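Local coordinates for protein Eps1p (Saccharomyces cerevisiae, PDB 4TW5) that is a yeast member of the thioredoxin superfamily, with a thioredoxin domain followed by a second region built around its own mixed beta sheet, at residues Ile29-Ser34 / Pro45-Thr50; Lys98-Thr103 / Lys107-Ala112; Glu145-Lys150 / Ser244-Asp249. All coordinates share one frame; numbering follows the deposited sequence.

Contact 1 (Ile29-Ser34 / Pro45-Thr50); sequences IIDFYS and PVWMET
The indole of Trp47 meets strand 27-33 with one face and part of its rim. Asp31 CB sits over that face, 3.5 Å from the centroid of the six-membered ring and 12° off the ring normal. This is a CH-pi contact. At the edge, in the plane of the ring, Ile29 O lies 3.5 Å from Trp47 CZ2. The contact belongs to the thioredoxin fold: a central strand is covered by the helix that follows the Cys37-Cys40 disulfide. The axes of residues 29-33 and 45-50 run nearly antiparallel, at 161°, and approach to 11.3 Å. The large indole spans this gap. With chi1 at -163° its CG is anti to the backbone N, and the six-membered ring leads toward the sheet. The Asp31 carboxylate is tied beyond the contact, by a weak hydrogen bond from Gln67 NE2 to OD2. All the touching residues are buried. Ile29 also packs on Phe113 and Ala114 of helix 107-118. Thr50, on the same helix as Trp47, touches Leu110 of that helix. Trp47 itself also packs on Gln67 of strand 63-69, the neighbour of strand 27-33 in the sheet. Ile29 adds an apolar touch at the outer corner of the indole, where its CG2 branch lies 4.1 Å from Trp47 CH2.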
loop_
_atom_site.group_PDB
_atom_site.type_symbol
_atom_site.label_atom_id
_atom_site.label_comp_id
_atom_site.label_asym_id
_atom_site.label_seq_id
_atom_site.Cartn_x
_atom_site.Cartn_y
_atom_site.Cartn_z
ATOM N N ILE A 29 35.401 -30.474 18.908
ATOM C CA ILE A 29 34.876 -31.092 17.711
ATOM C C ILE A 29 35.522 -32.460 17.559
ATOM O O ILE A 29 36.705 -32.556 17.260
ATOM C CB ILE A 29 35.136 -30.241 16.472
ATOM C CG1 ILE A 29 34.476 -28.863 16.610
ATOM C CG2 ILE A 29 34.615 -30.938 15.258
ATOM C CD1 ILE A 29 34.789 -27.952 15.454
ATOM N N ILE A 30 34.759 -33.514 17.798
ATOM C CA ILE A 30 35.349 -34.834 17.902
ATOM C C ILE A 30 35.005 -35.760 16.744
ATOM O O ILE A 30 33.848 -35.876 16.330
ATOM C CB ILE A 30 34.930 -35.522 19.202
ATOM C CG1 ILE A 30 35.173 -34.592 20.390
ATOM C CG2 ILE A 30 35.709 -36.828 19.395
ATOM C CD1 ILE A 30 34.660 -35.140 21.721
ATOM N N ASP A 31 36.037 -36.419 16.223
ATOM C CA ASP A 31 35.859 -37.417 15.183
ATOM C C ASP A 31 35.829 -38.825 15.784
ATOM O O ASP A 31 36.872 -39.401 16.093
ATOM C CB ASP A 31 36.969 -37.318 14.128
ATOM C CG ASP A 31 36.962 -38.501 13.166
ATOM O OD1 ASP A 31 35.891 -39.115 12.974
ATOM O OD2 ASP A 31 38.028 -38.828 12.603
ATOM N N PHE A 32 34.631 -39.364 15.970
ATOM C CA PHE A 32 34.485 -40.762 16.351
ATOM C C PHE A 32 34.690 -41.597 15.099
ATOM O O PHE A 32 33.816 -41.675 14.237
ATOM C CB PHE A 32 33.119 -41.020 17.001
ATOM C CG PHE A 32 32.960 -40.326 18.324
ATOM C CD1 PHE A 32 32.555 -39.006 18.390
ATOM C CD2 PHE A 32 33.272 -40.985 19.500
ATOM C CE1 PHE A 32 32.447 -38.368 19.611
ATOM C CE2 PHE A 32 33.161 -40.354 20.721
ATOM C CZ PHE A 32 32.747 -39.048 20.779
ATOM N N TYR A 33 35.861 -42.221 15.009
ATOM C CA TYR A 33 36.268 -42.889 13.784
ATOM C C TYR A 33 36.606 -44.331 14.073
ATOM O O TYR A 33 36.724 -44.737 15.233
ATOM C CB TYR A 33 37.481 -42.206 13.167
ATOM C CG TYR A 33 38.771 -42.537 13.890
ATOM C CD1 TYR A 33 39.668 -43.463 13.361
ATOM C CD2 TYR A 33 39.084 -41.945 15.104
ATOM C CE1 TYR A 33 40.835 -43.780 14.013
ATOM C CE2 TYR A 33 40.255 -42.254 15.763
ATOM C CZ TYR A 33 41.124 -43.177 15.211
ATOM O OH TYR A 33 42.289 -43.488 15.857
ATOM N N SER A 34 36.776 -45.101 13.007
ATOM C CA SER A 34 37.208 -46.482 13.119
ATOM C C SER A 34 38.370 -46.826 12.205
ATOM O O SER A 34 38.413 -46.397 11.051
ATOM C CB SER A 34 36.045 -47.422 12.823
ATOM O OG SER A 34 36.520 -48.729 12.588
ATOM N N PRO A 45 43.741 -37.973 7.001
ATOM C CA PRO A 45 44.766 -36.979 6.654
ATOM C C PRO A 45 44.186 -35.568 6.547
ATOM O O PRO A 45 44.911 -34.599 6.733
ATOM C CB PRO A 45 45.288 -37.471 5.305
ATOM C CG PRO A 45 44.138 -38.187 4.712
ATOM C CD PRO A 45 43.393 -38.825 5.846
ATOM N N VAL A 46 42.905 -35.463 6.210
ATOM C CA VAL A 46 42.232 -34.173 6.191
ATOM C C VAL A 46 42.126 -33.608 7.601
ATOM O O VAL A 46 42.338 -32.419 7.830
ATOM C CB VAL A 46 40.827 -34.287 5.564
ATOM C CG1 VAL A 46 39.901 -33.170 6.059
ATOM C CG2 VAL A 46 40.930 -34.306 4.053
ATOM N N TRP A 47 41.852 -34.488 8.553
ATOM C CA TRP A 47 41.727 -34.091 9.943
ATOM C C TRP A 47 42.995 -33.491 10.503
ATOM O O TRP A 47 42.952 -32.466 11.187
ATOM C CB TRP A 47 41.340 -35.289 10.795
ATOM C CG TRP A 47 40.817 -34.895 12.122
ATOM C CD1 TRP A 47 41.526 -34.785 13.280
ATOM C CD2 TRP A 47 39.460 -34.574 12.448
ATOM N NE1 TRP A 47 40.695 -34.415 14.303
ATOM C CE2 TRP A 47 39.420 -34.281 13.817
ATOM C CE3 TRP A 47 38.275 -34.507 11.706
ATOM C CZ2 TRP A 47 38.241 -33.903 14.472
ATOM C CZ3 TRP A 47 37.104 -34.145 12.353
ATOM C CH2 TRP A 47 37.094 -33.844 13.724
ATOM N N MET A 48 44.124 -34.123 10.206
ATOM C CA MET A 48 45.388 -33.671 10.757
ATOM C C MET A 48 45.842 -32.356 10.161
ATOM O O MET A 48 46.471 -31.546 10.834
ATOM C CB MET A 48 46.464 -34.730 10.542
ATOM C CG MET A 48 46.118 -36.070 11.146
ATOM S SD MET A 48 47.400 -37.299 10.878
ATOM C CE MET A 48 46.528 -38.783 11.384
ATOM N N GLU A 49 45.565 -32.147 8.886
ATOM C CA GLU A 49 45.837 -30.842 8.311
ATOM C C GLU A 49 44.876 -29.805 8.886
ATOM O O GLU A 49 45.258 -28.657 9.015
ATOM C CB GLU A 49 45.805 -30.868 6.792
ATOM C CG GLU A 49 44.484 -31.117 6.169
ATOM C CD GLU A 49 44.650 -31.502 4.725
ATOM O OE1 GLU A 49 45.754 -31.254 4.171
ATOM O OE2 GLU A 49 43.687 -32.055 4.156
ATOM N N THR A 50 43.620 -30.202 9.145
ATOM C CA THR A 50 42.629 -29.319 9.762
ATOM C C THR A 50 43.185 -28.838 11.093
ATOM O O THR A 50 43.346 -27.631 11.343
ATOM C CB THR A 50 41.287 -30.033 10.016
ATOM O OG1 THR A 50 40.658 -30.359 8.772
ATOM C CG2 THR A 50 40.334 -29.152 10.857
#

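Contact 2 (Lys98-Thr103 / Lys107-Ala112); sequences KSFTET and KESLIA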
loop_
_atom_site.group_PDB
_atom_site.type_symbol
_atom_site.label_atom_id
_atom_site.label_comp_id
_atom_site.label_asym_id
_atom_site.label_seq_id
_atom_site.Cartn_x
_atom_site.Cartn_y
_atom_site.Cartn_z
ATOM N N LYS A 98 25.604 -31.120 18.860
ATOM C CA LYS A 98 25.130 -31.384 17.507
ATOM C C LYS A 98 26.169 -32.141 16.688
ATOM O O LYS A 98 27.328 -32.203 17.080
ATOM C CB LYS A 98 24.795 -30.063 16.817
ATOM C CG LYS A 98 26.041 -29.277 16.416
ATOM C CD LYS A 98 25.715 -28.029 15.615
ATOM C CE LYS A 98 25.118 -26.951 16.484
ATOM N NZ LYS A 98 25.046 -25.681 15.707
ATOM N N SER A 99 25.761 -32.712 15.557
ATOM C CA SER A 99 26.704 -33.386 14.651
ATOM C C SER A 99 26.925 -32.577 13.386
ATOM O O SER A 99 26.039 -31.859 12.945
ATOM C CB SER A 99 26.212 -34.792 14.278
ATOM O OG SER A 99 26.161 -35.641 15.417
ATOM N N PHE A 100 28.097 -32.730 12.787
ATOM C CA PHE A 100 28.434 -32.043 11.547
ATOM C C PHE A 100 28.393 -33.024 10.370
ATOM O O PHE A 100 29.361 -33.735 10.094
ATOM C CB PHE A 100 29.810 -31.386 11.678
ATOM C CG PHE A 100 30.293 -30.698 10.430
ATOM C CD1 PHE A 100 29.751 -29.490 10.031
ATOM C CD2 PHE A 100 31.330 -31.233 9.683
ATOM C CE1 PHE A 100 30.220 -28.840 8.892
ATOM C CE2 PHE A 100 31.801 -30.588 8.550
ATOM C CZ PHE A 100 31.248 -29.396 8.153
ATOM N N THR A 101 27.255 -33.052 9.686
ATOM C CA THR A 101 26.983 -34.039 8.649
ATOM C C THR A 101 27.333 -33.533 7.266
ATOM O O THR A 101 27.264 -34.274 6.288
ATOM C CB THR A 101 25.518 -34.424 8.645
ATOM O OG1 THR A 101 24.744 -33.284 8.257
ATOM C CG2 THR A 101 25.091 -34.890 10.025
ATOM N N GLU A 102 27.686 -32.261 7.188
ATOM C CA GLU A 102 27.971 -31.622 5.915
ATOM C C GLU A 102 29.052 -32.373 5.144
ATOM O O GLU A 102 30.039 -32.820 5.724
ATOM C CB GLU A 102 28.381 -30.172 6.162
ATOM C CG GLU A 102 28.904 -29.430 4.958
ATOM C CD GLU A 102 29.375 -28.038 5.324
ATOM O OE1 GLU A 102 28.779 -27.453 6.247
ATOM O OE2 GLU A 102 30.354 -27.542 4.716
ATOM N N THR A 103 28.841 -32.541 3.841
ATOM C CA THR A 103 29.803 -33.217 2.961
ATOM C C THR A 103 30.048 -32.409 1.680
ATOM O O THR A 103 29.176 -31.663 1.241
ATOM C CB THR A 103 29.321 -34.643 2.601
ATOM O OG1 THR A 103 27.929 -34.602 2.266
ATOM C CG2 THR A 103 29.506 -35.587 3.778
ATOM N N LYS A 107 39.279 -29.352 4.877
ATOM C CA LYS A 107 39.939 -28.494 5.848
ATOM C C LYS A 107 39.174 -27.191 5.927
ATOM O O LYS A 107 38.977 -26.642 6.998
ATOM C CB LYS A 107 41.399 -28.244 5.447
ATOM C CG LYS A 107 41.936 -26.870 5.812
ATOM C CD LYS A 107 43.178 -26.528 4.988
ATOM C CE LYS A 107 44.293 -27.491 5.288
ATOM N NZ LYS A 107 45.519 -27.156 4.512
ATOM N N GLU A 108 38.731 -26.715 4.770
ATOM C CA GLU A 108 37.938 -25.504 4.680
ATOM C C GLU A 108 36.609 -25.668 5.447
ATOM O O GLU A 108 36.237 -24.806 6.254
ATOM C CB GLU A 108 37.652 -25.163 3.214
ATOM C CG GLU A 108 38.837 -24.644 2.411
ATOM C CD GLU A 108 39.863 -25.732 2.095
ATOM O OE1 GLU A 108 39.471 -26.916 2.038
ATOM O OE2 GLU A 108 41.059 -25.403 1.902
ATOM N N SER A 109 35.916 -26.784 5.219
ATOM C CA SER A 109 34.595 -26.966 5.820
ATOM C C SER A 109 34.648 -27.145 7.341
ATOM O O SER A 109 33.765 -26.688 8.046
ATOM C CB SER A 109 33.871 -28.150 5.203
ATOM O OG SER A 109 34.421 -29.367 5.651
ATOM N N LEU A 110 35.677 -27.819 7.838
ATOM C CA LEU A 110 35.808 -28.045 9.266
ATOM C C LEU A 110 36.209 -26.753 9.955
ATOM O O LEU A 110 35.646 -26.401 10.979
ATOM C CB LEU A 110 36.833 -29.144 9.549
ATOM C CG LEU A 110 36.348 -30.551 9.195
ATOM C CD1 LEU A 110 37.429 -31.596 9.464
ATOM C CD2 LEU A 110 35.081 -30.856 9.993
ATOM N N ILE A 111 37.166 -26.031 9.378
ATOM C CA ILE A 111 37.547 -24.741 9.938
ATOM C C ILE A 111 36.345 -23.790 10.016
ATOM O O ILE A 111 36.132 -23.156 11.047
ATOM C CB ILE A 111 38.671 -24.074 9.138
ATOM C CG1 ILE A 111 39.931 -24.935 9.173
ATOM C CG2 ILE A 111 39.013 -22.691 9.701
ATOM C CD1 ILE A 111 40.366 -25.346 10.548
ATOM N N ALA A 112 35.571 -23.703 8.938
ATOM C CA ALA A 112 34.432 -22.788 8.865
ATOM C C ALA A 112 33.424 -23.130 9.953
ATOM O O ALA A 112 32.906 -22.255 10.629
ATOM C CB ALA A 112 33.783 -22.833 7.473
HETATM O O HOH W 1 31.195 -25.603 7.097
#
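In the last strand-to-helix connection of the thioredoxin domain, Phe100 and Glu102 meet Ser109 and Leu110 of helix 107-118. The Phe100 ring carries the apolar part. Its CE2 lies 3.6 Å from Leu110 CD2. The two side chains cross obliquely, and the methyl sits neither squarely over the ring nor in its plane. At the far end of the ring, Phe100 CZ is 3.7 Å from Ser109 O and 4.0 Å from Ser109 OG. With chi1 at 177° the ring of Phe100 extends away from its own backbone N and reaches the helix. The first bond of the Leu110 side chain leads away from Phe100, and the CD2 branch turns back to make the touch.

Strand 95-99 is an outer strand of the four-stranded mixed sheet, and helix 107-118 lies against the sheet next to helix 44-53. Phe100 thus fills part of the layer between sheet and helix. The ring also meets that of Phe113, one turn after Leu110 on the helix, with the planes at about 30°.

The polar part is centred on Glu102 and Ser109. Glu102 is extended, and its OE2 comes within 3.6 Å of Ser109 CB. Ser109 OG is hydrogen-bonded to Thr106 N. A water lies 2.9 Å from Ser109 O and 3.2 Å from Glu102 OE1. It can donate to either, but with further acceptors around it, not all can be served at once. Glu102 OE1 also forms a salt bridge with Arg266.

Contact 3 (Glu145-Lys150 / Ser244-Asp249); sequences ELIAGK and SNNLFD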
loop_
_atom_site.group_PDB
_atom_site.type_symbol
_atom_site.label_atom_id
_atom_site.label_comp_id
_atom_site.label_asym_id
_atom_site.label_seq_id
_atom_site.Cartn_x
_atom_site.Cartn_y
_atom_site.Cartn_z
ATOM N N GLU A 145 17.943 -3.242 -5.612
ATOM C CA GLU A 145 19.236 -3.375 -6.262
ATOM C C GLU A 145 19.739 -4.805 -6.107
ATOM O O GLU A 145 20.126 -5.417 -7.088
ATOM C CB GLU A 145 20.259 -2.379 -5.709
ATOM C CG GLU A 145 19.949 -0.936 -6.039
ATOM C CD GLU A 145 21.175 -0.200 -6.563
ATOM O OE1 GLU A 145 22.190 -0.109 -5.833
ATOM O OE2 GLU A 145 21.133 0.248 -7.732
ATOM N N LEU A 146 19.653 -5.359 -4.898
ATOM C CA LEU A 146 20.092 -6.729 -4.684
ATOM C C LEU A 146 19.384 -7.692 -5.614
ATOM O O LEU A 146 19.982 -8.630 -6.139
ATOM C CB LEU A 146 19.849 -7.167 -3.250
ATOM C CG LEU A 146 20.643 -6.397 -2.208
ATOM C CD1 LEU A 146 20.312 -6.967 -0.849
ATOM C CD2 LEU A 146 22.149 -6.484 -2.518
ATOM N N ILE A 147 18.094 -7.448 -5.800
ATOM C CA ILE A 147 17.256 -8.375 -6.528
ATOM C C ILE A 147 17.358 -8.159 -8.039
ATOM O O ILE A 147 17.055 -9.046 -8.808
ATOM C CB ILE A 147 15.766 -8.233 -6.058
ATOM C CG1 ILE A 147 15.206 -9.590 -5.699
ATOM C CG2 ILE A 147 14.910 -7.546 -7.099
ATOM C CD1 ILE A 147 15.922 -10.181 -4.550
ATOM N N ALA A 148 17.828 -6.987 -8.447
ATOM C CA ALA A 148 18.097 -6.710 -9.850
ATOM C C ALA A 148 19.396 -7.394 -10.322
ATOM O O ALA A 148 19.779 -7.290 -11.494
ATOM C CB ALA A 148 18.162 -5.219 -10.094
ATOM N N GLY A 149 20.090 -8.052 -9.398
ATOM C CA GLY A 149 21.263 -8.828 -9.749
ATOM C C GLY A 149 22.542 -8.139 -9.329
ATOM O O GLY A 149 23.621 -8.457 -9.840
ATOM N N LYS A 150 22.420 -7.166 -8.428
ATOM C CA LYS A 150 23.568 -6.365 -8.041
ATOM C C LYS A 150 24.355 -6.873 -6.829
ATOM O O LYS A 150 25.451 -6.375 -6.550
ATOM C CB LYS A 150 23.108 -4.926 -7.810
ATOM C CG LYS A 150 22.486 -4.331 -9.063
ATOM C CD LYS A 150 22.164 -2.839 -8.930
ATOM C CE LYS A 150 21.539 -2.299 -10.228
ATOM N NZ LYS A 150 21.271 -0.830 -10.157
ATOM N N SER A 244 17.202 -12.987 -12.250
ATOM C CA SER A 244 15.903 -13.609 -12.202
ATOM C C SER A 244 16.036 -14.829 -11.332
ATOM O O SER A 244 17.153 -15.304 -11.116
ATOM C CB SER A 244 15.397 -13.977 -13.608
ATOM O OG SER A 244 16.091 -15.084 -14.158
ATOM N N ASN A 245 14.909 -15.273 -10.781
ATOM C CA ASN A 245 14.823 -16.442 -9.902
ATOM C C ASN A 245 15.978 -16.489 -8.885
ATOM O O ASN A 245 16.613 -17.518 -8.663
ATOM C CB ASN A 245 14.740 -17.721 -10.738
ATOM C CG ASN A 245 13.510 -17.734 -11.664
ATOM O OD1 ASN A 245 12.748 -16.756 -11.726
ATOM N ND2 ASN A 245 13.291 -18.851 -12.348
ATOM N N ASN A 246 16.208 -15.346 -8.247
ATOM C CA ASN A 246 17.341 -15.152 -7.354
ATOM C C ASN A 246 16.868 -14.951 -5.921
ATOM O O ASN A 246 17.657 -14.659 -5.021
ATOM C CB ASN A 246 18.139 -13.941 -7.811
ATOM C CG ASN A 246 17.249 -12.761 -8.082
ATOM O OD1 ASN A 246 16.067 -12.785 -7.757
ATOM N ND2 ASN A 246 17.785 -11.749 -8.704
ATOM N N LEU A 247 15.562 -15.092 -5.735
ATOM C CA LEU A 247 14.898 -14.846 -4.457
ATOM C C LEU A 247 14.230 -16.128 -3.985
ATOM O O LEU A 247 13.327 -16.614 -4.636
ATOM C CB LEU A 247 13.852 -13.732 -4.616
ATOM C CG LEU A 247 13.070 -13.146 -3.410
ATOM C CD1 LEU A 247 13.954 -12.360 -2.453
ATOM C CD2 LEU A 247 11.890 -12.298 -3.857
ATOM N N PHE A 248 14.665 -16.663 -2.848
ATOM C CA PHE A 248 14.114 -17.908 -2.292
ATOM C C PHE A 248 13.702 -17.764 -0.808
ATOM O O PHE A 248 14.564 -17.545 0.041
ATOM C CB PHE A 248 15.137 -19.035 -2.434
ATOM C CG PHE A 248 15.458 -19.381 -3.871
ATOM C CD1 PHE A 248 14.746 -20.381 -4.530
ATOM C CD2 PHE A 248 16.432 -18.691 -4.567
ATOM C CE1 PHE A 248 15.020 -20.693 -5.834
ATOM C CE2 PHE A 248 16.698 -18.992 -5.872
ATOM C CZ PHE A 248 16.005 -20.000 -6.506
ATOM N N ASP A 249 12.399 -17.890 -0.510
ATOM C CA ASP A 249 11.900 -17.861 0.877
ATOM C C ASP A 249 12.430 -19.011 1.710
ATOM O O ASP A 249 12.602 -20.133 1.221
ATOM C CB ASP A 249 10.373 -17.924 0.949
ATOM C CG ASP A 249 9.711 -16.628 0.549
ATOM O OD1 ASP A 249 10.419 -15.694 0.119
ATOM O OD2 ASP A 249 8.475 -16.526 0.729
#
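Asn246 holds the backbone of Ile147 by one hydrogen bond: ND2 donates to Ile147 O at 2.8 Å, with an N-H...O angle of 146°. The donor is tilted 35° from the carbonyl plane. With chi1 at 48° the Asn246 amide lies between its own backbone N and carbonyl carbon, and from there ND2 reaches the helix. The same ND2 also donates to Lys242 O, so the amide nitrogen is gripped by two carbonyls.

The apolar link is Ile147 CD1 against Leu247 CD1, 3.6 Å apart. Ile147 CG1 passes 3.9 Å from Asn246 OD1 in van der Waals contact, the two side chains crossing at about a right angle. The C-terminal end of helix 140-150 thus packs on the run into strand 247-249 of the second, five-stranded mixed sheet. Ile147 also touches Val238 of strand 234-238. His227 of the second subunit packs on Ile147, Asn246 and Leu247.

Backbone bonds finish the helix in a Schellman motif, with Gly149 at positive phi.

Asn246 OD1 is buried and has no polar partner in the model. The two carbonyls around ND2 nevertheless fix which end of the amide faces the helix, because an oxygen in that place could not donate to them.

Contacts 1 and 2 are neighbours in the thioredoxin domain. Their centres are 11 Å apart, and both reach the same four-stranded sheet. They touch through their helices: Leu110 CD1 lies 3.8 Å from Trp47 CE3 and 3.5 Å from Thr50 OG1. Leu110 therefore connects the two, since its CD2 takes part in contact 2. The Cys37-Cys40 disulfide falls in the chain between the two segments of contact 1. Contact 3 is separate. Its strand is outermost in the second sheet within this chain, and backbone hydrogen bonds from Asn245 and Leu247 reach the second subunit. Its centre is about 38 Å from that of contact 1 and about 28 Å from that of contact 2.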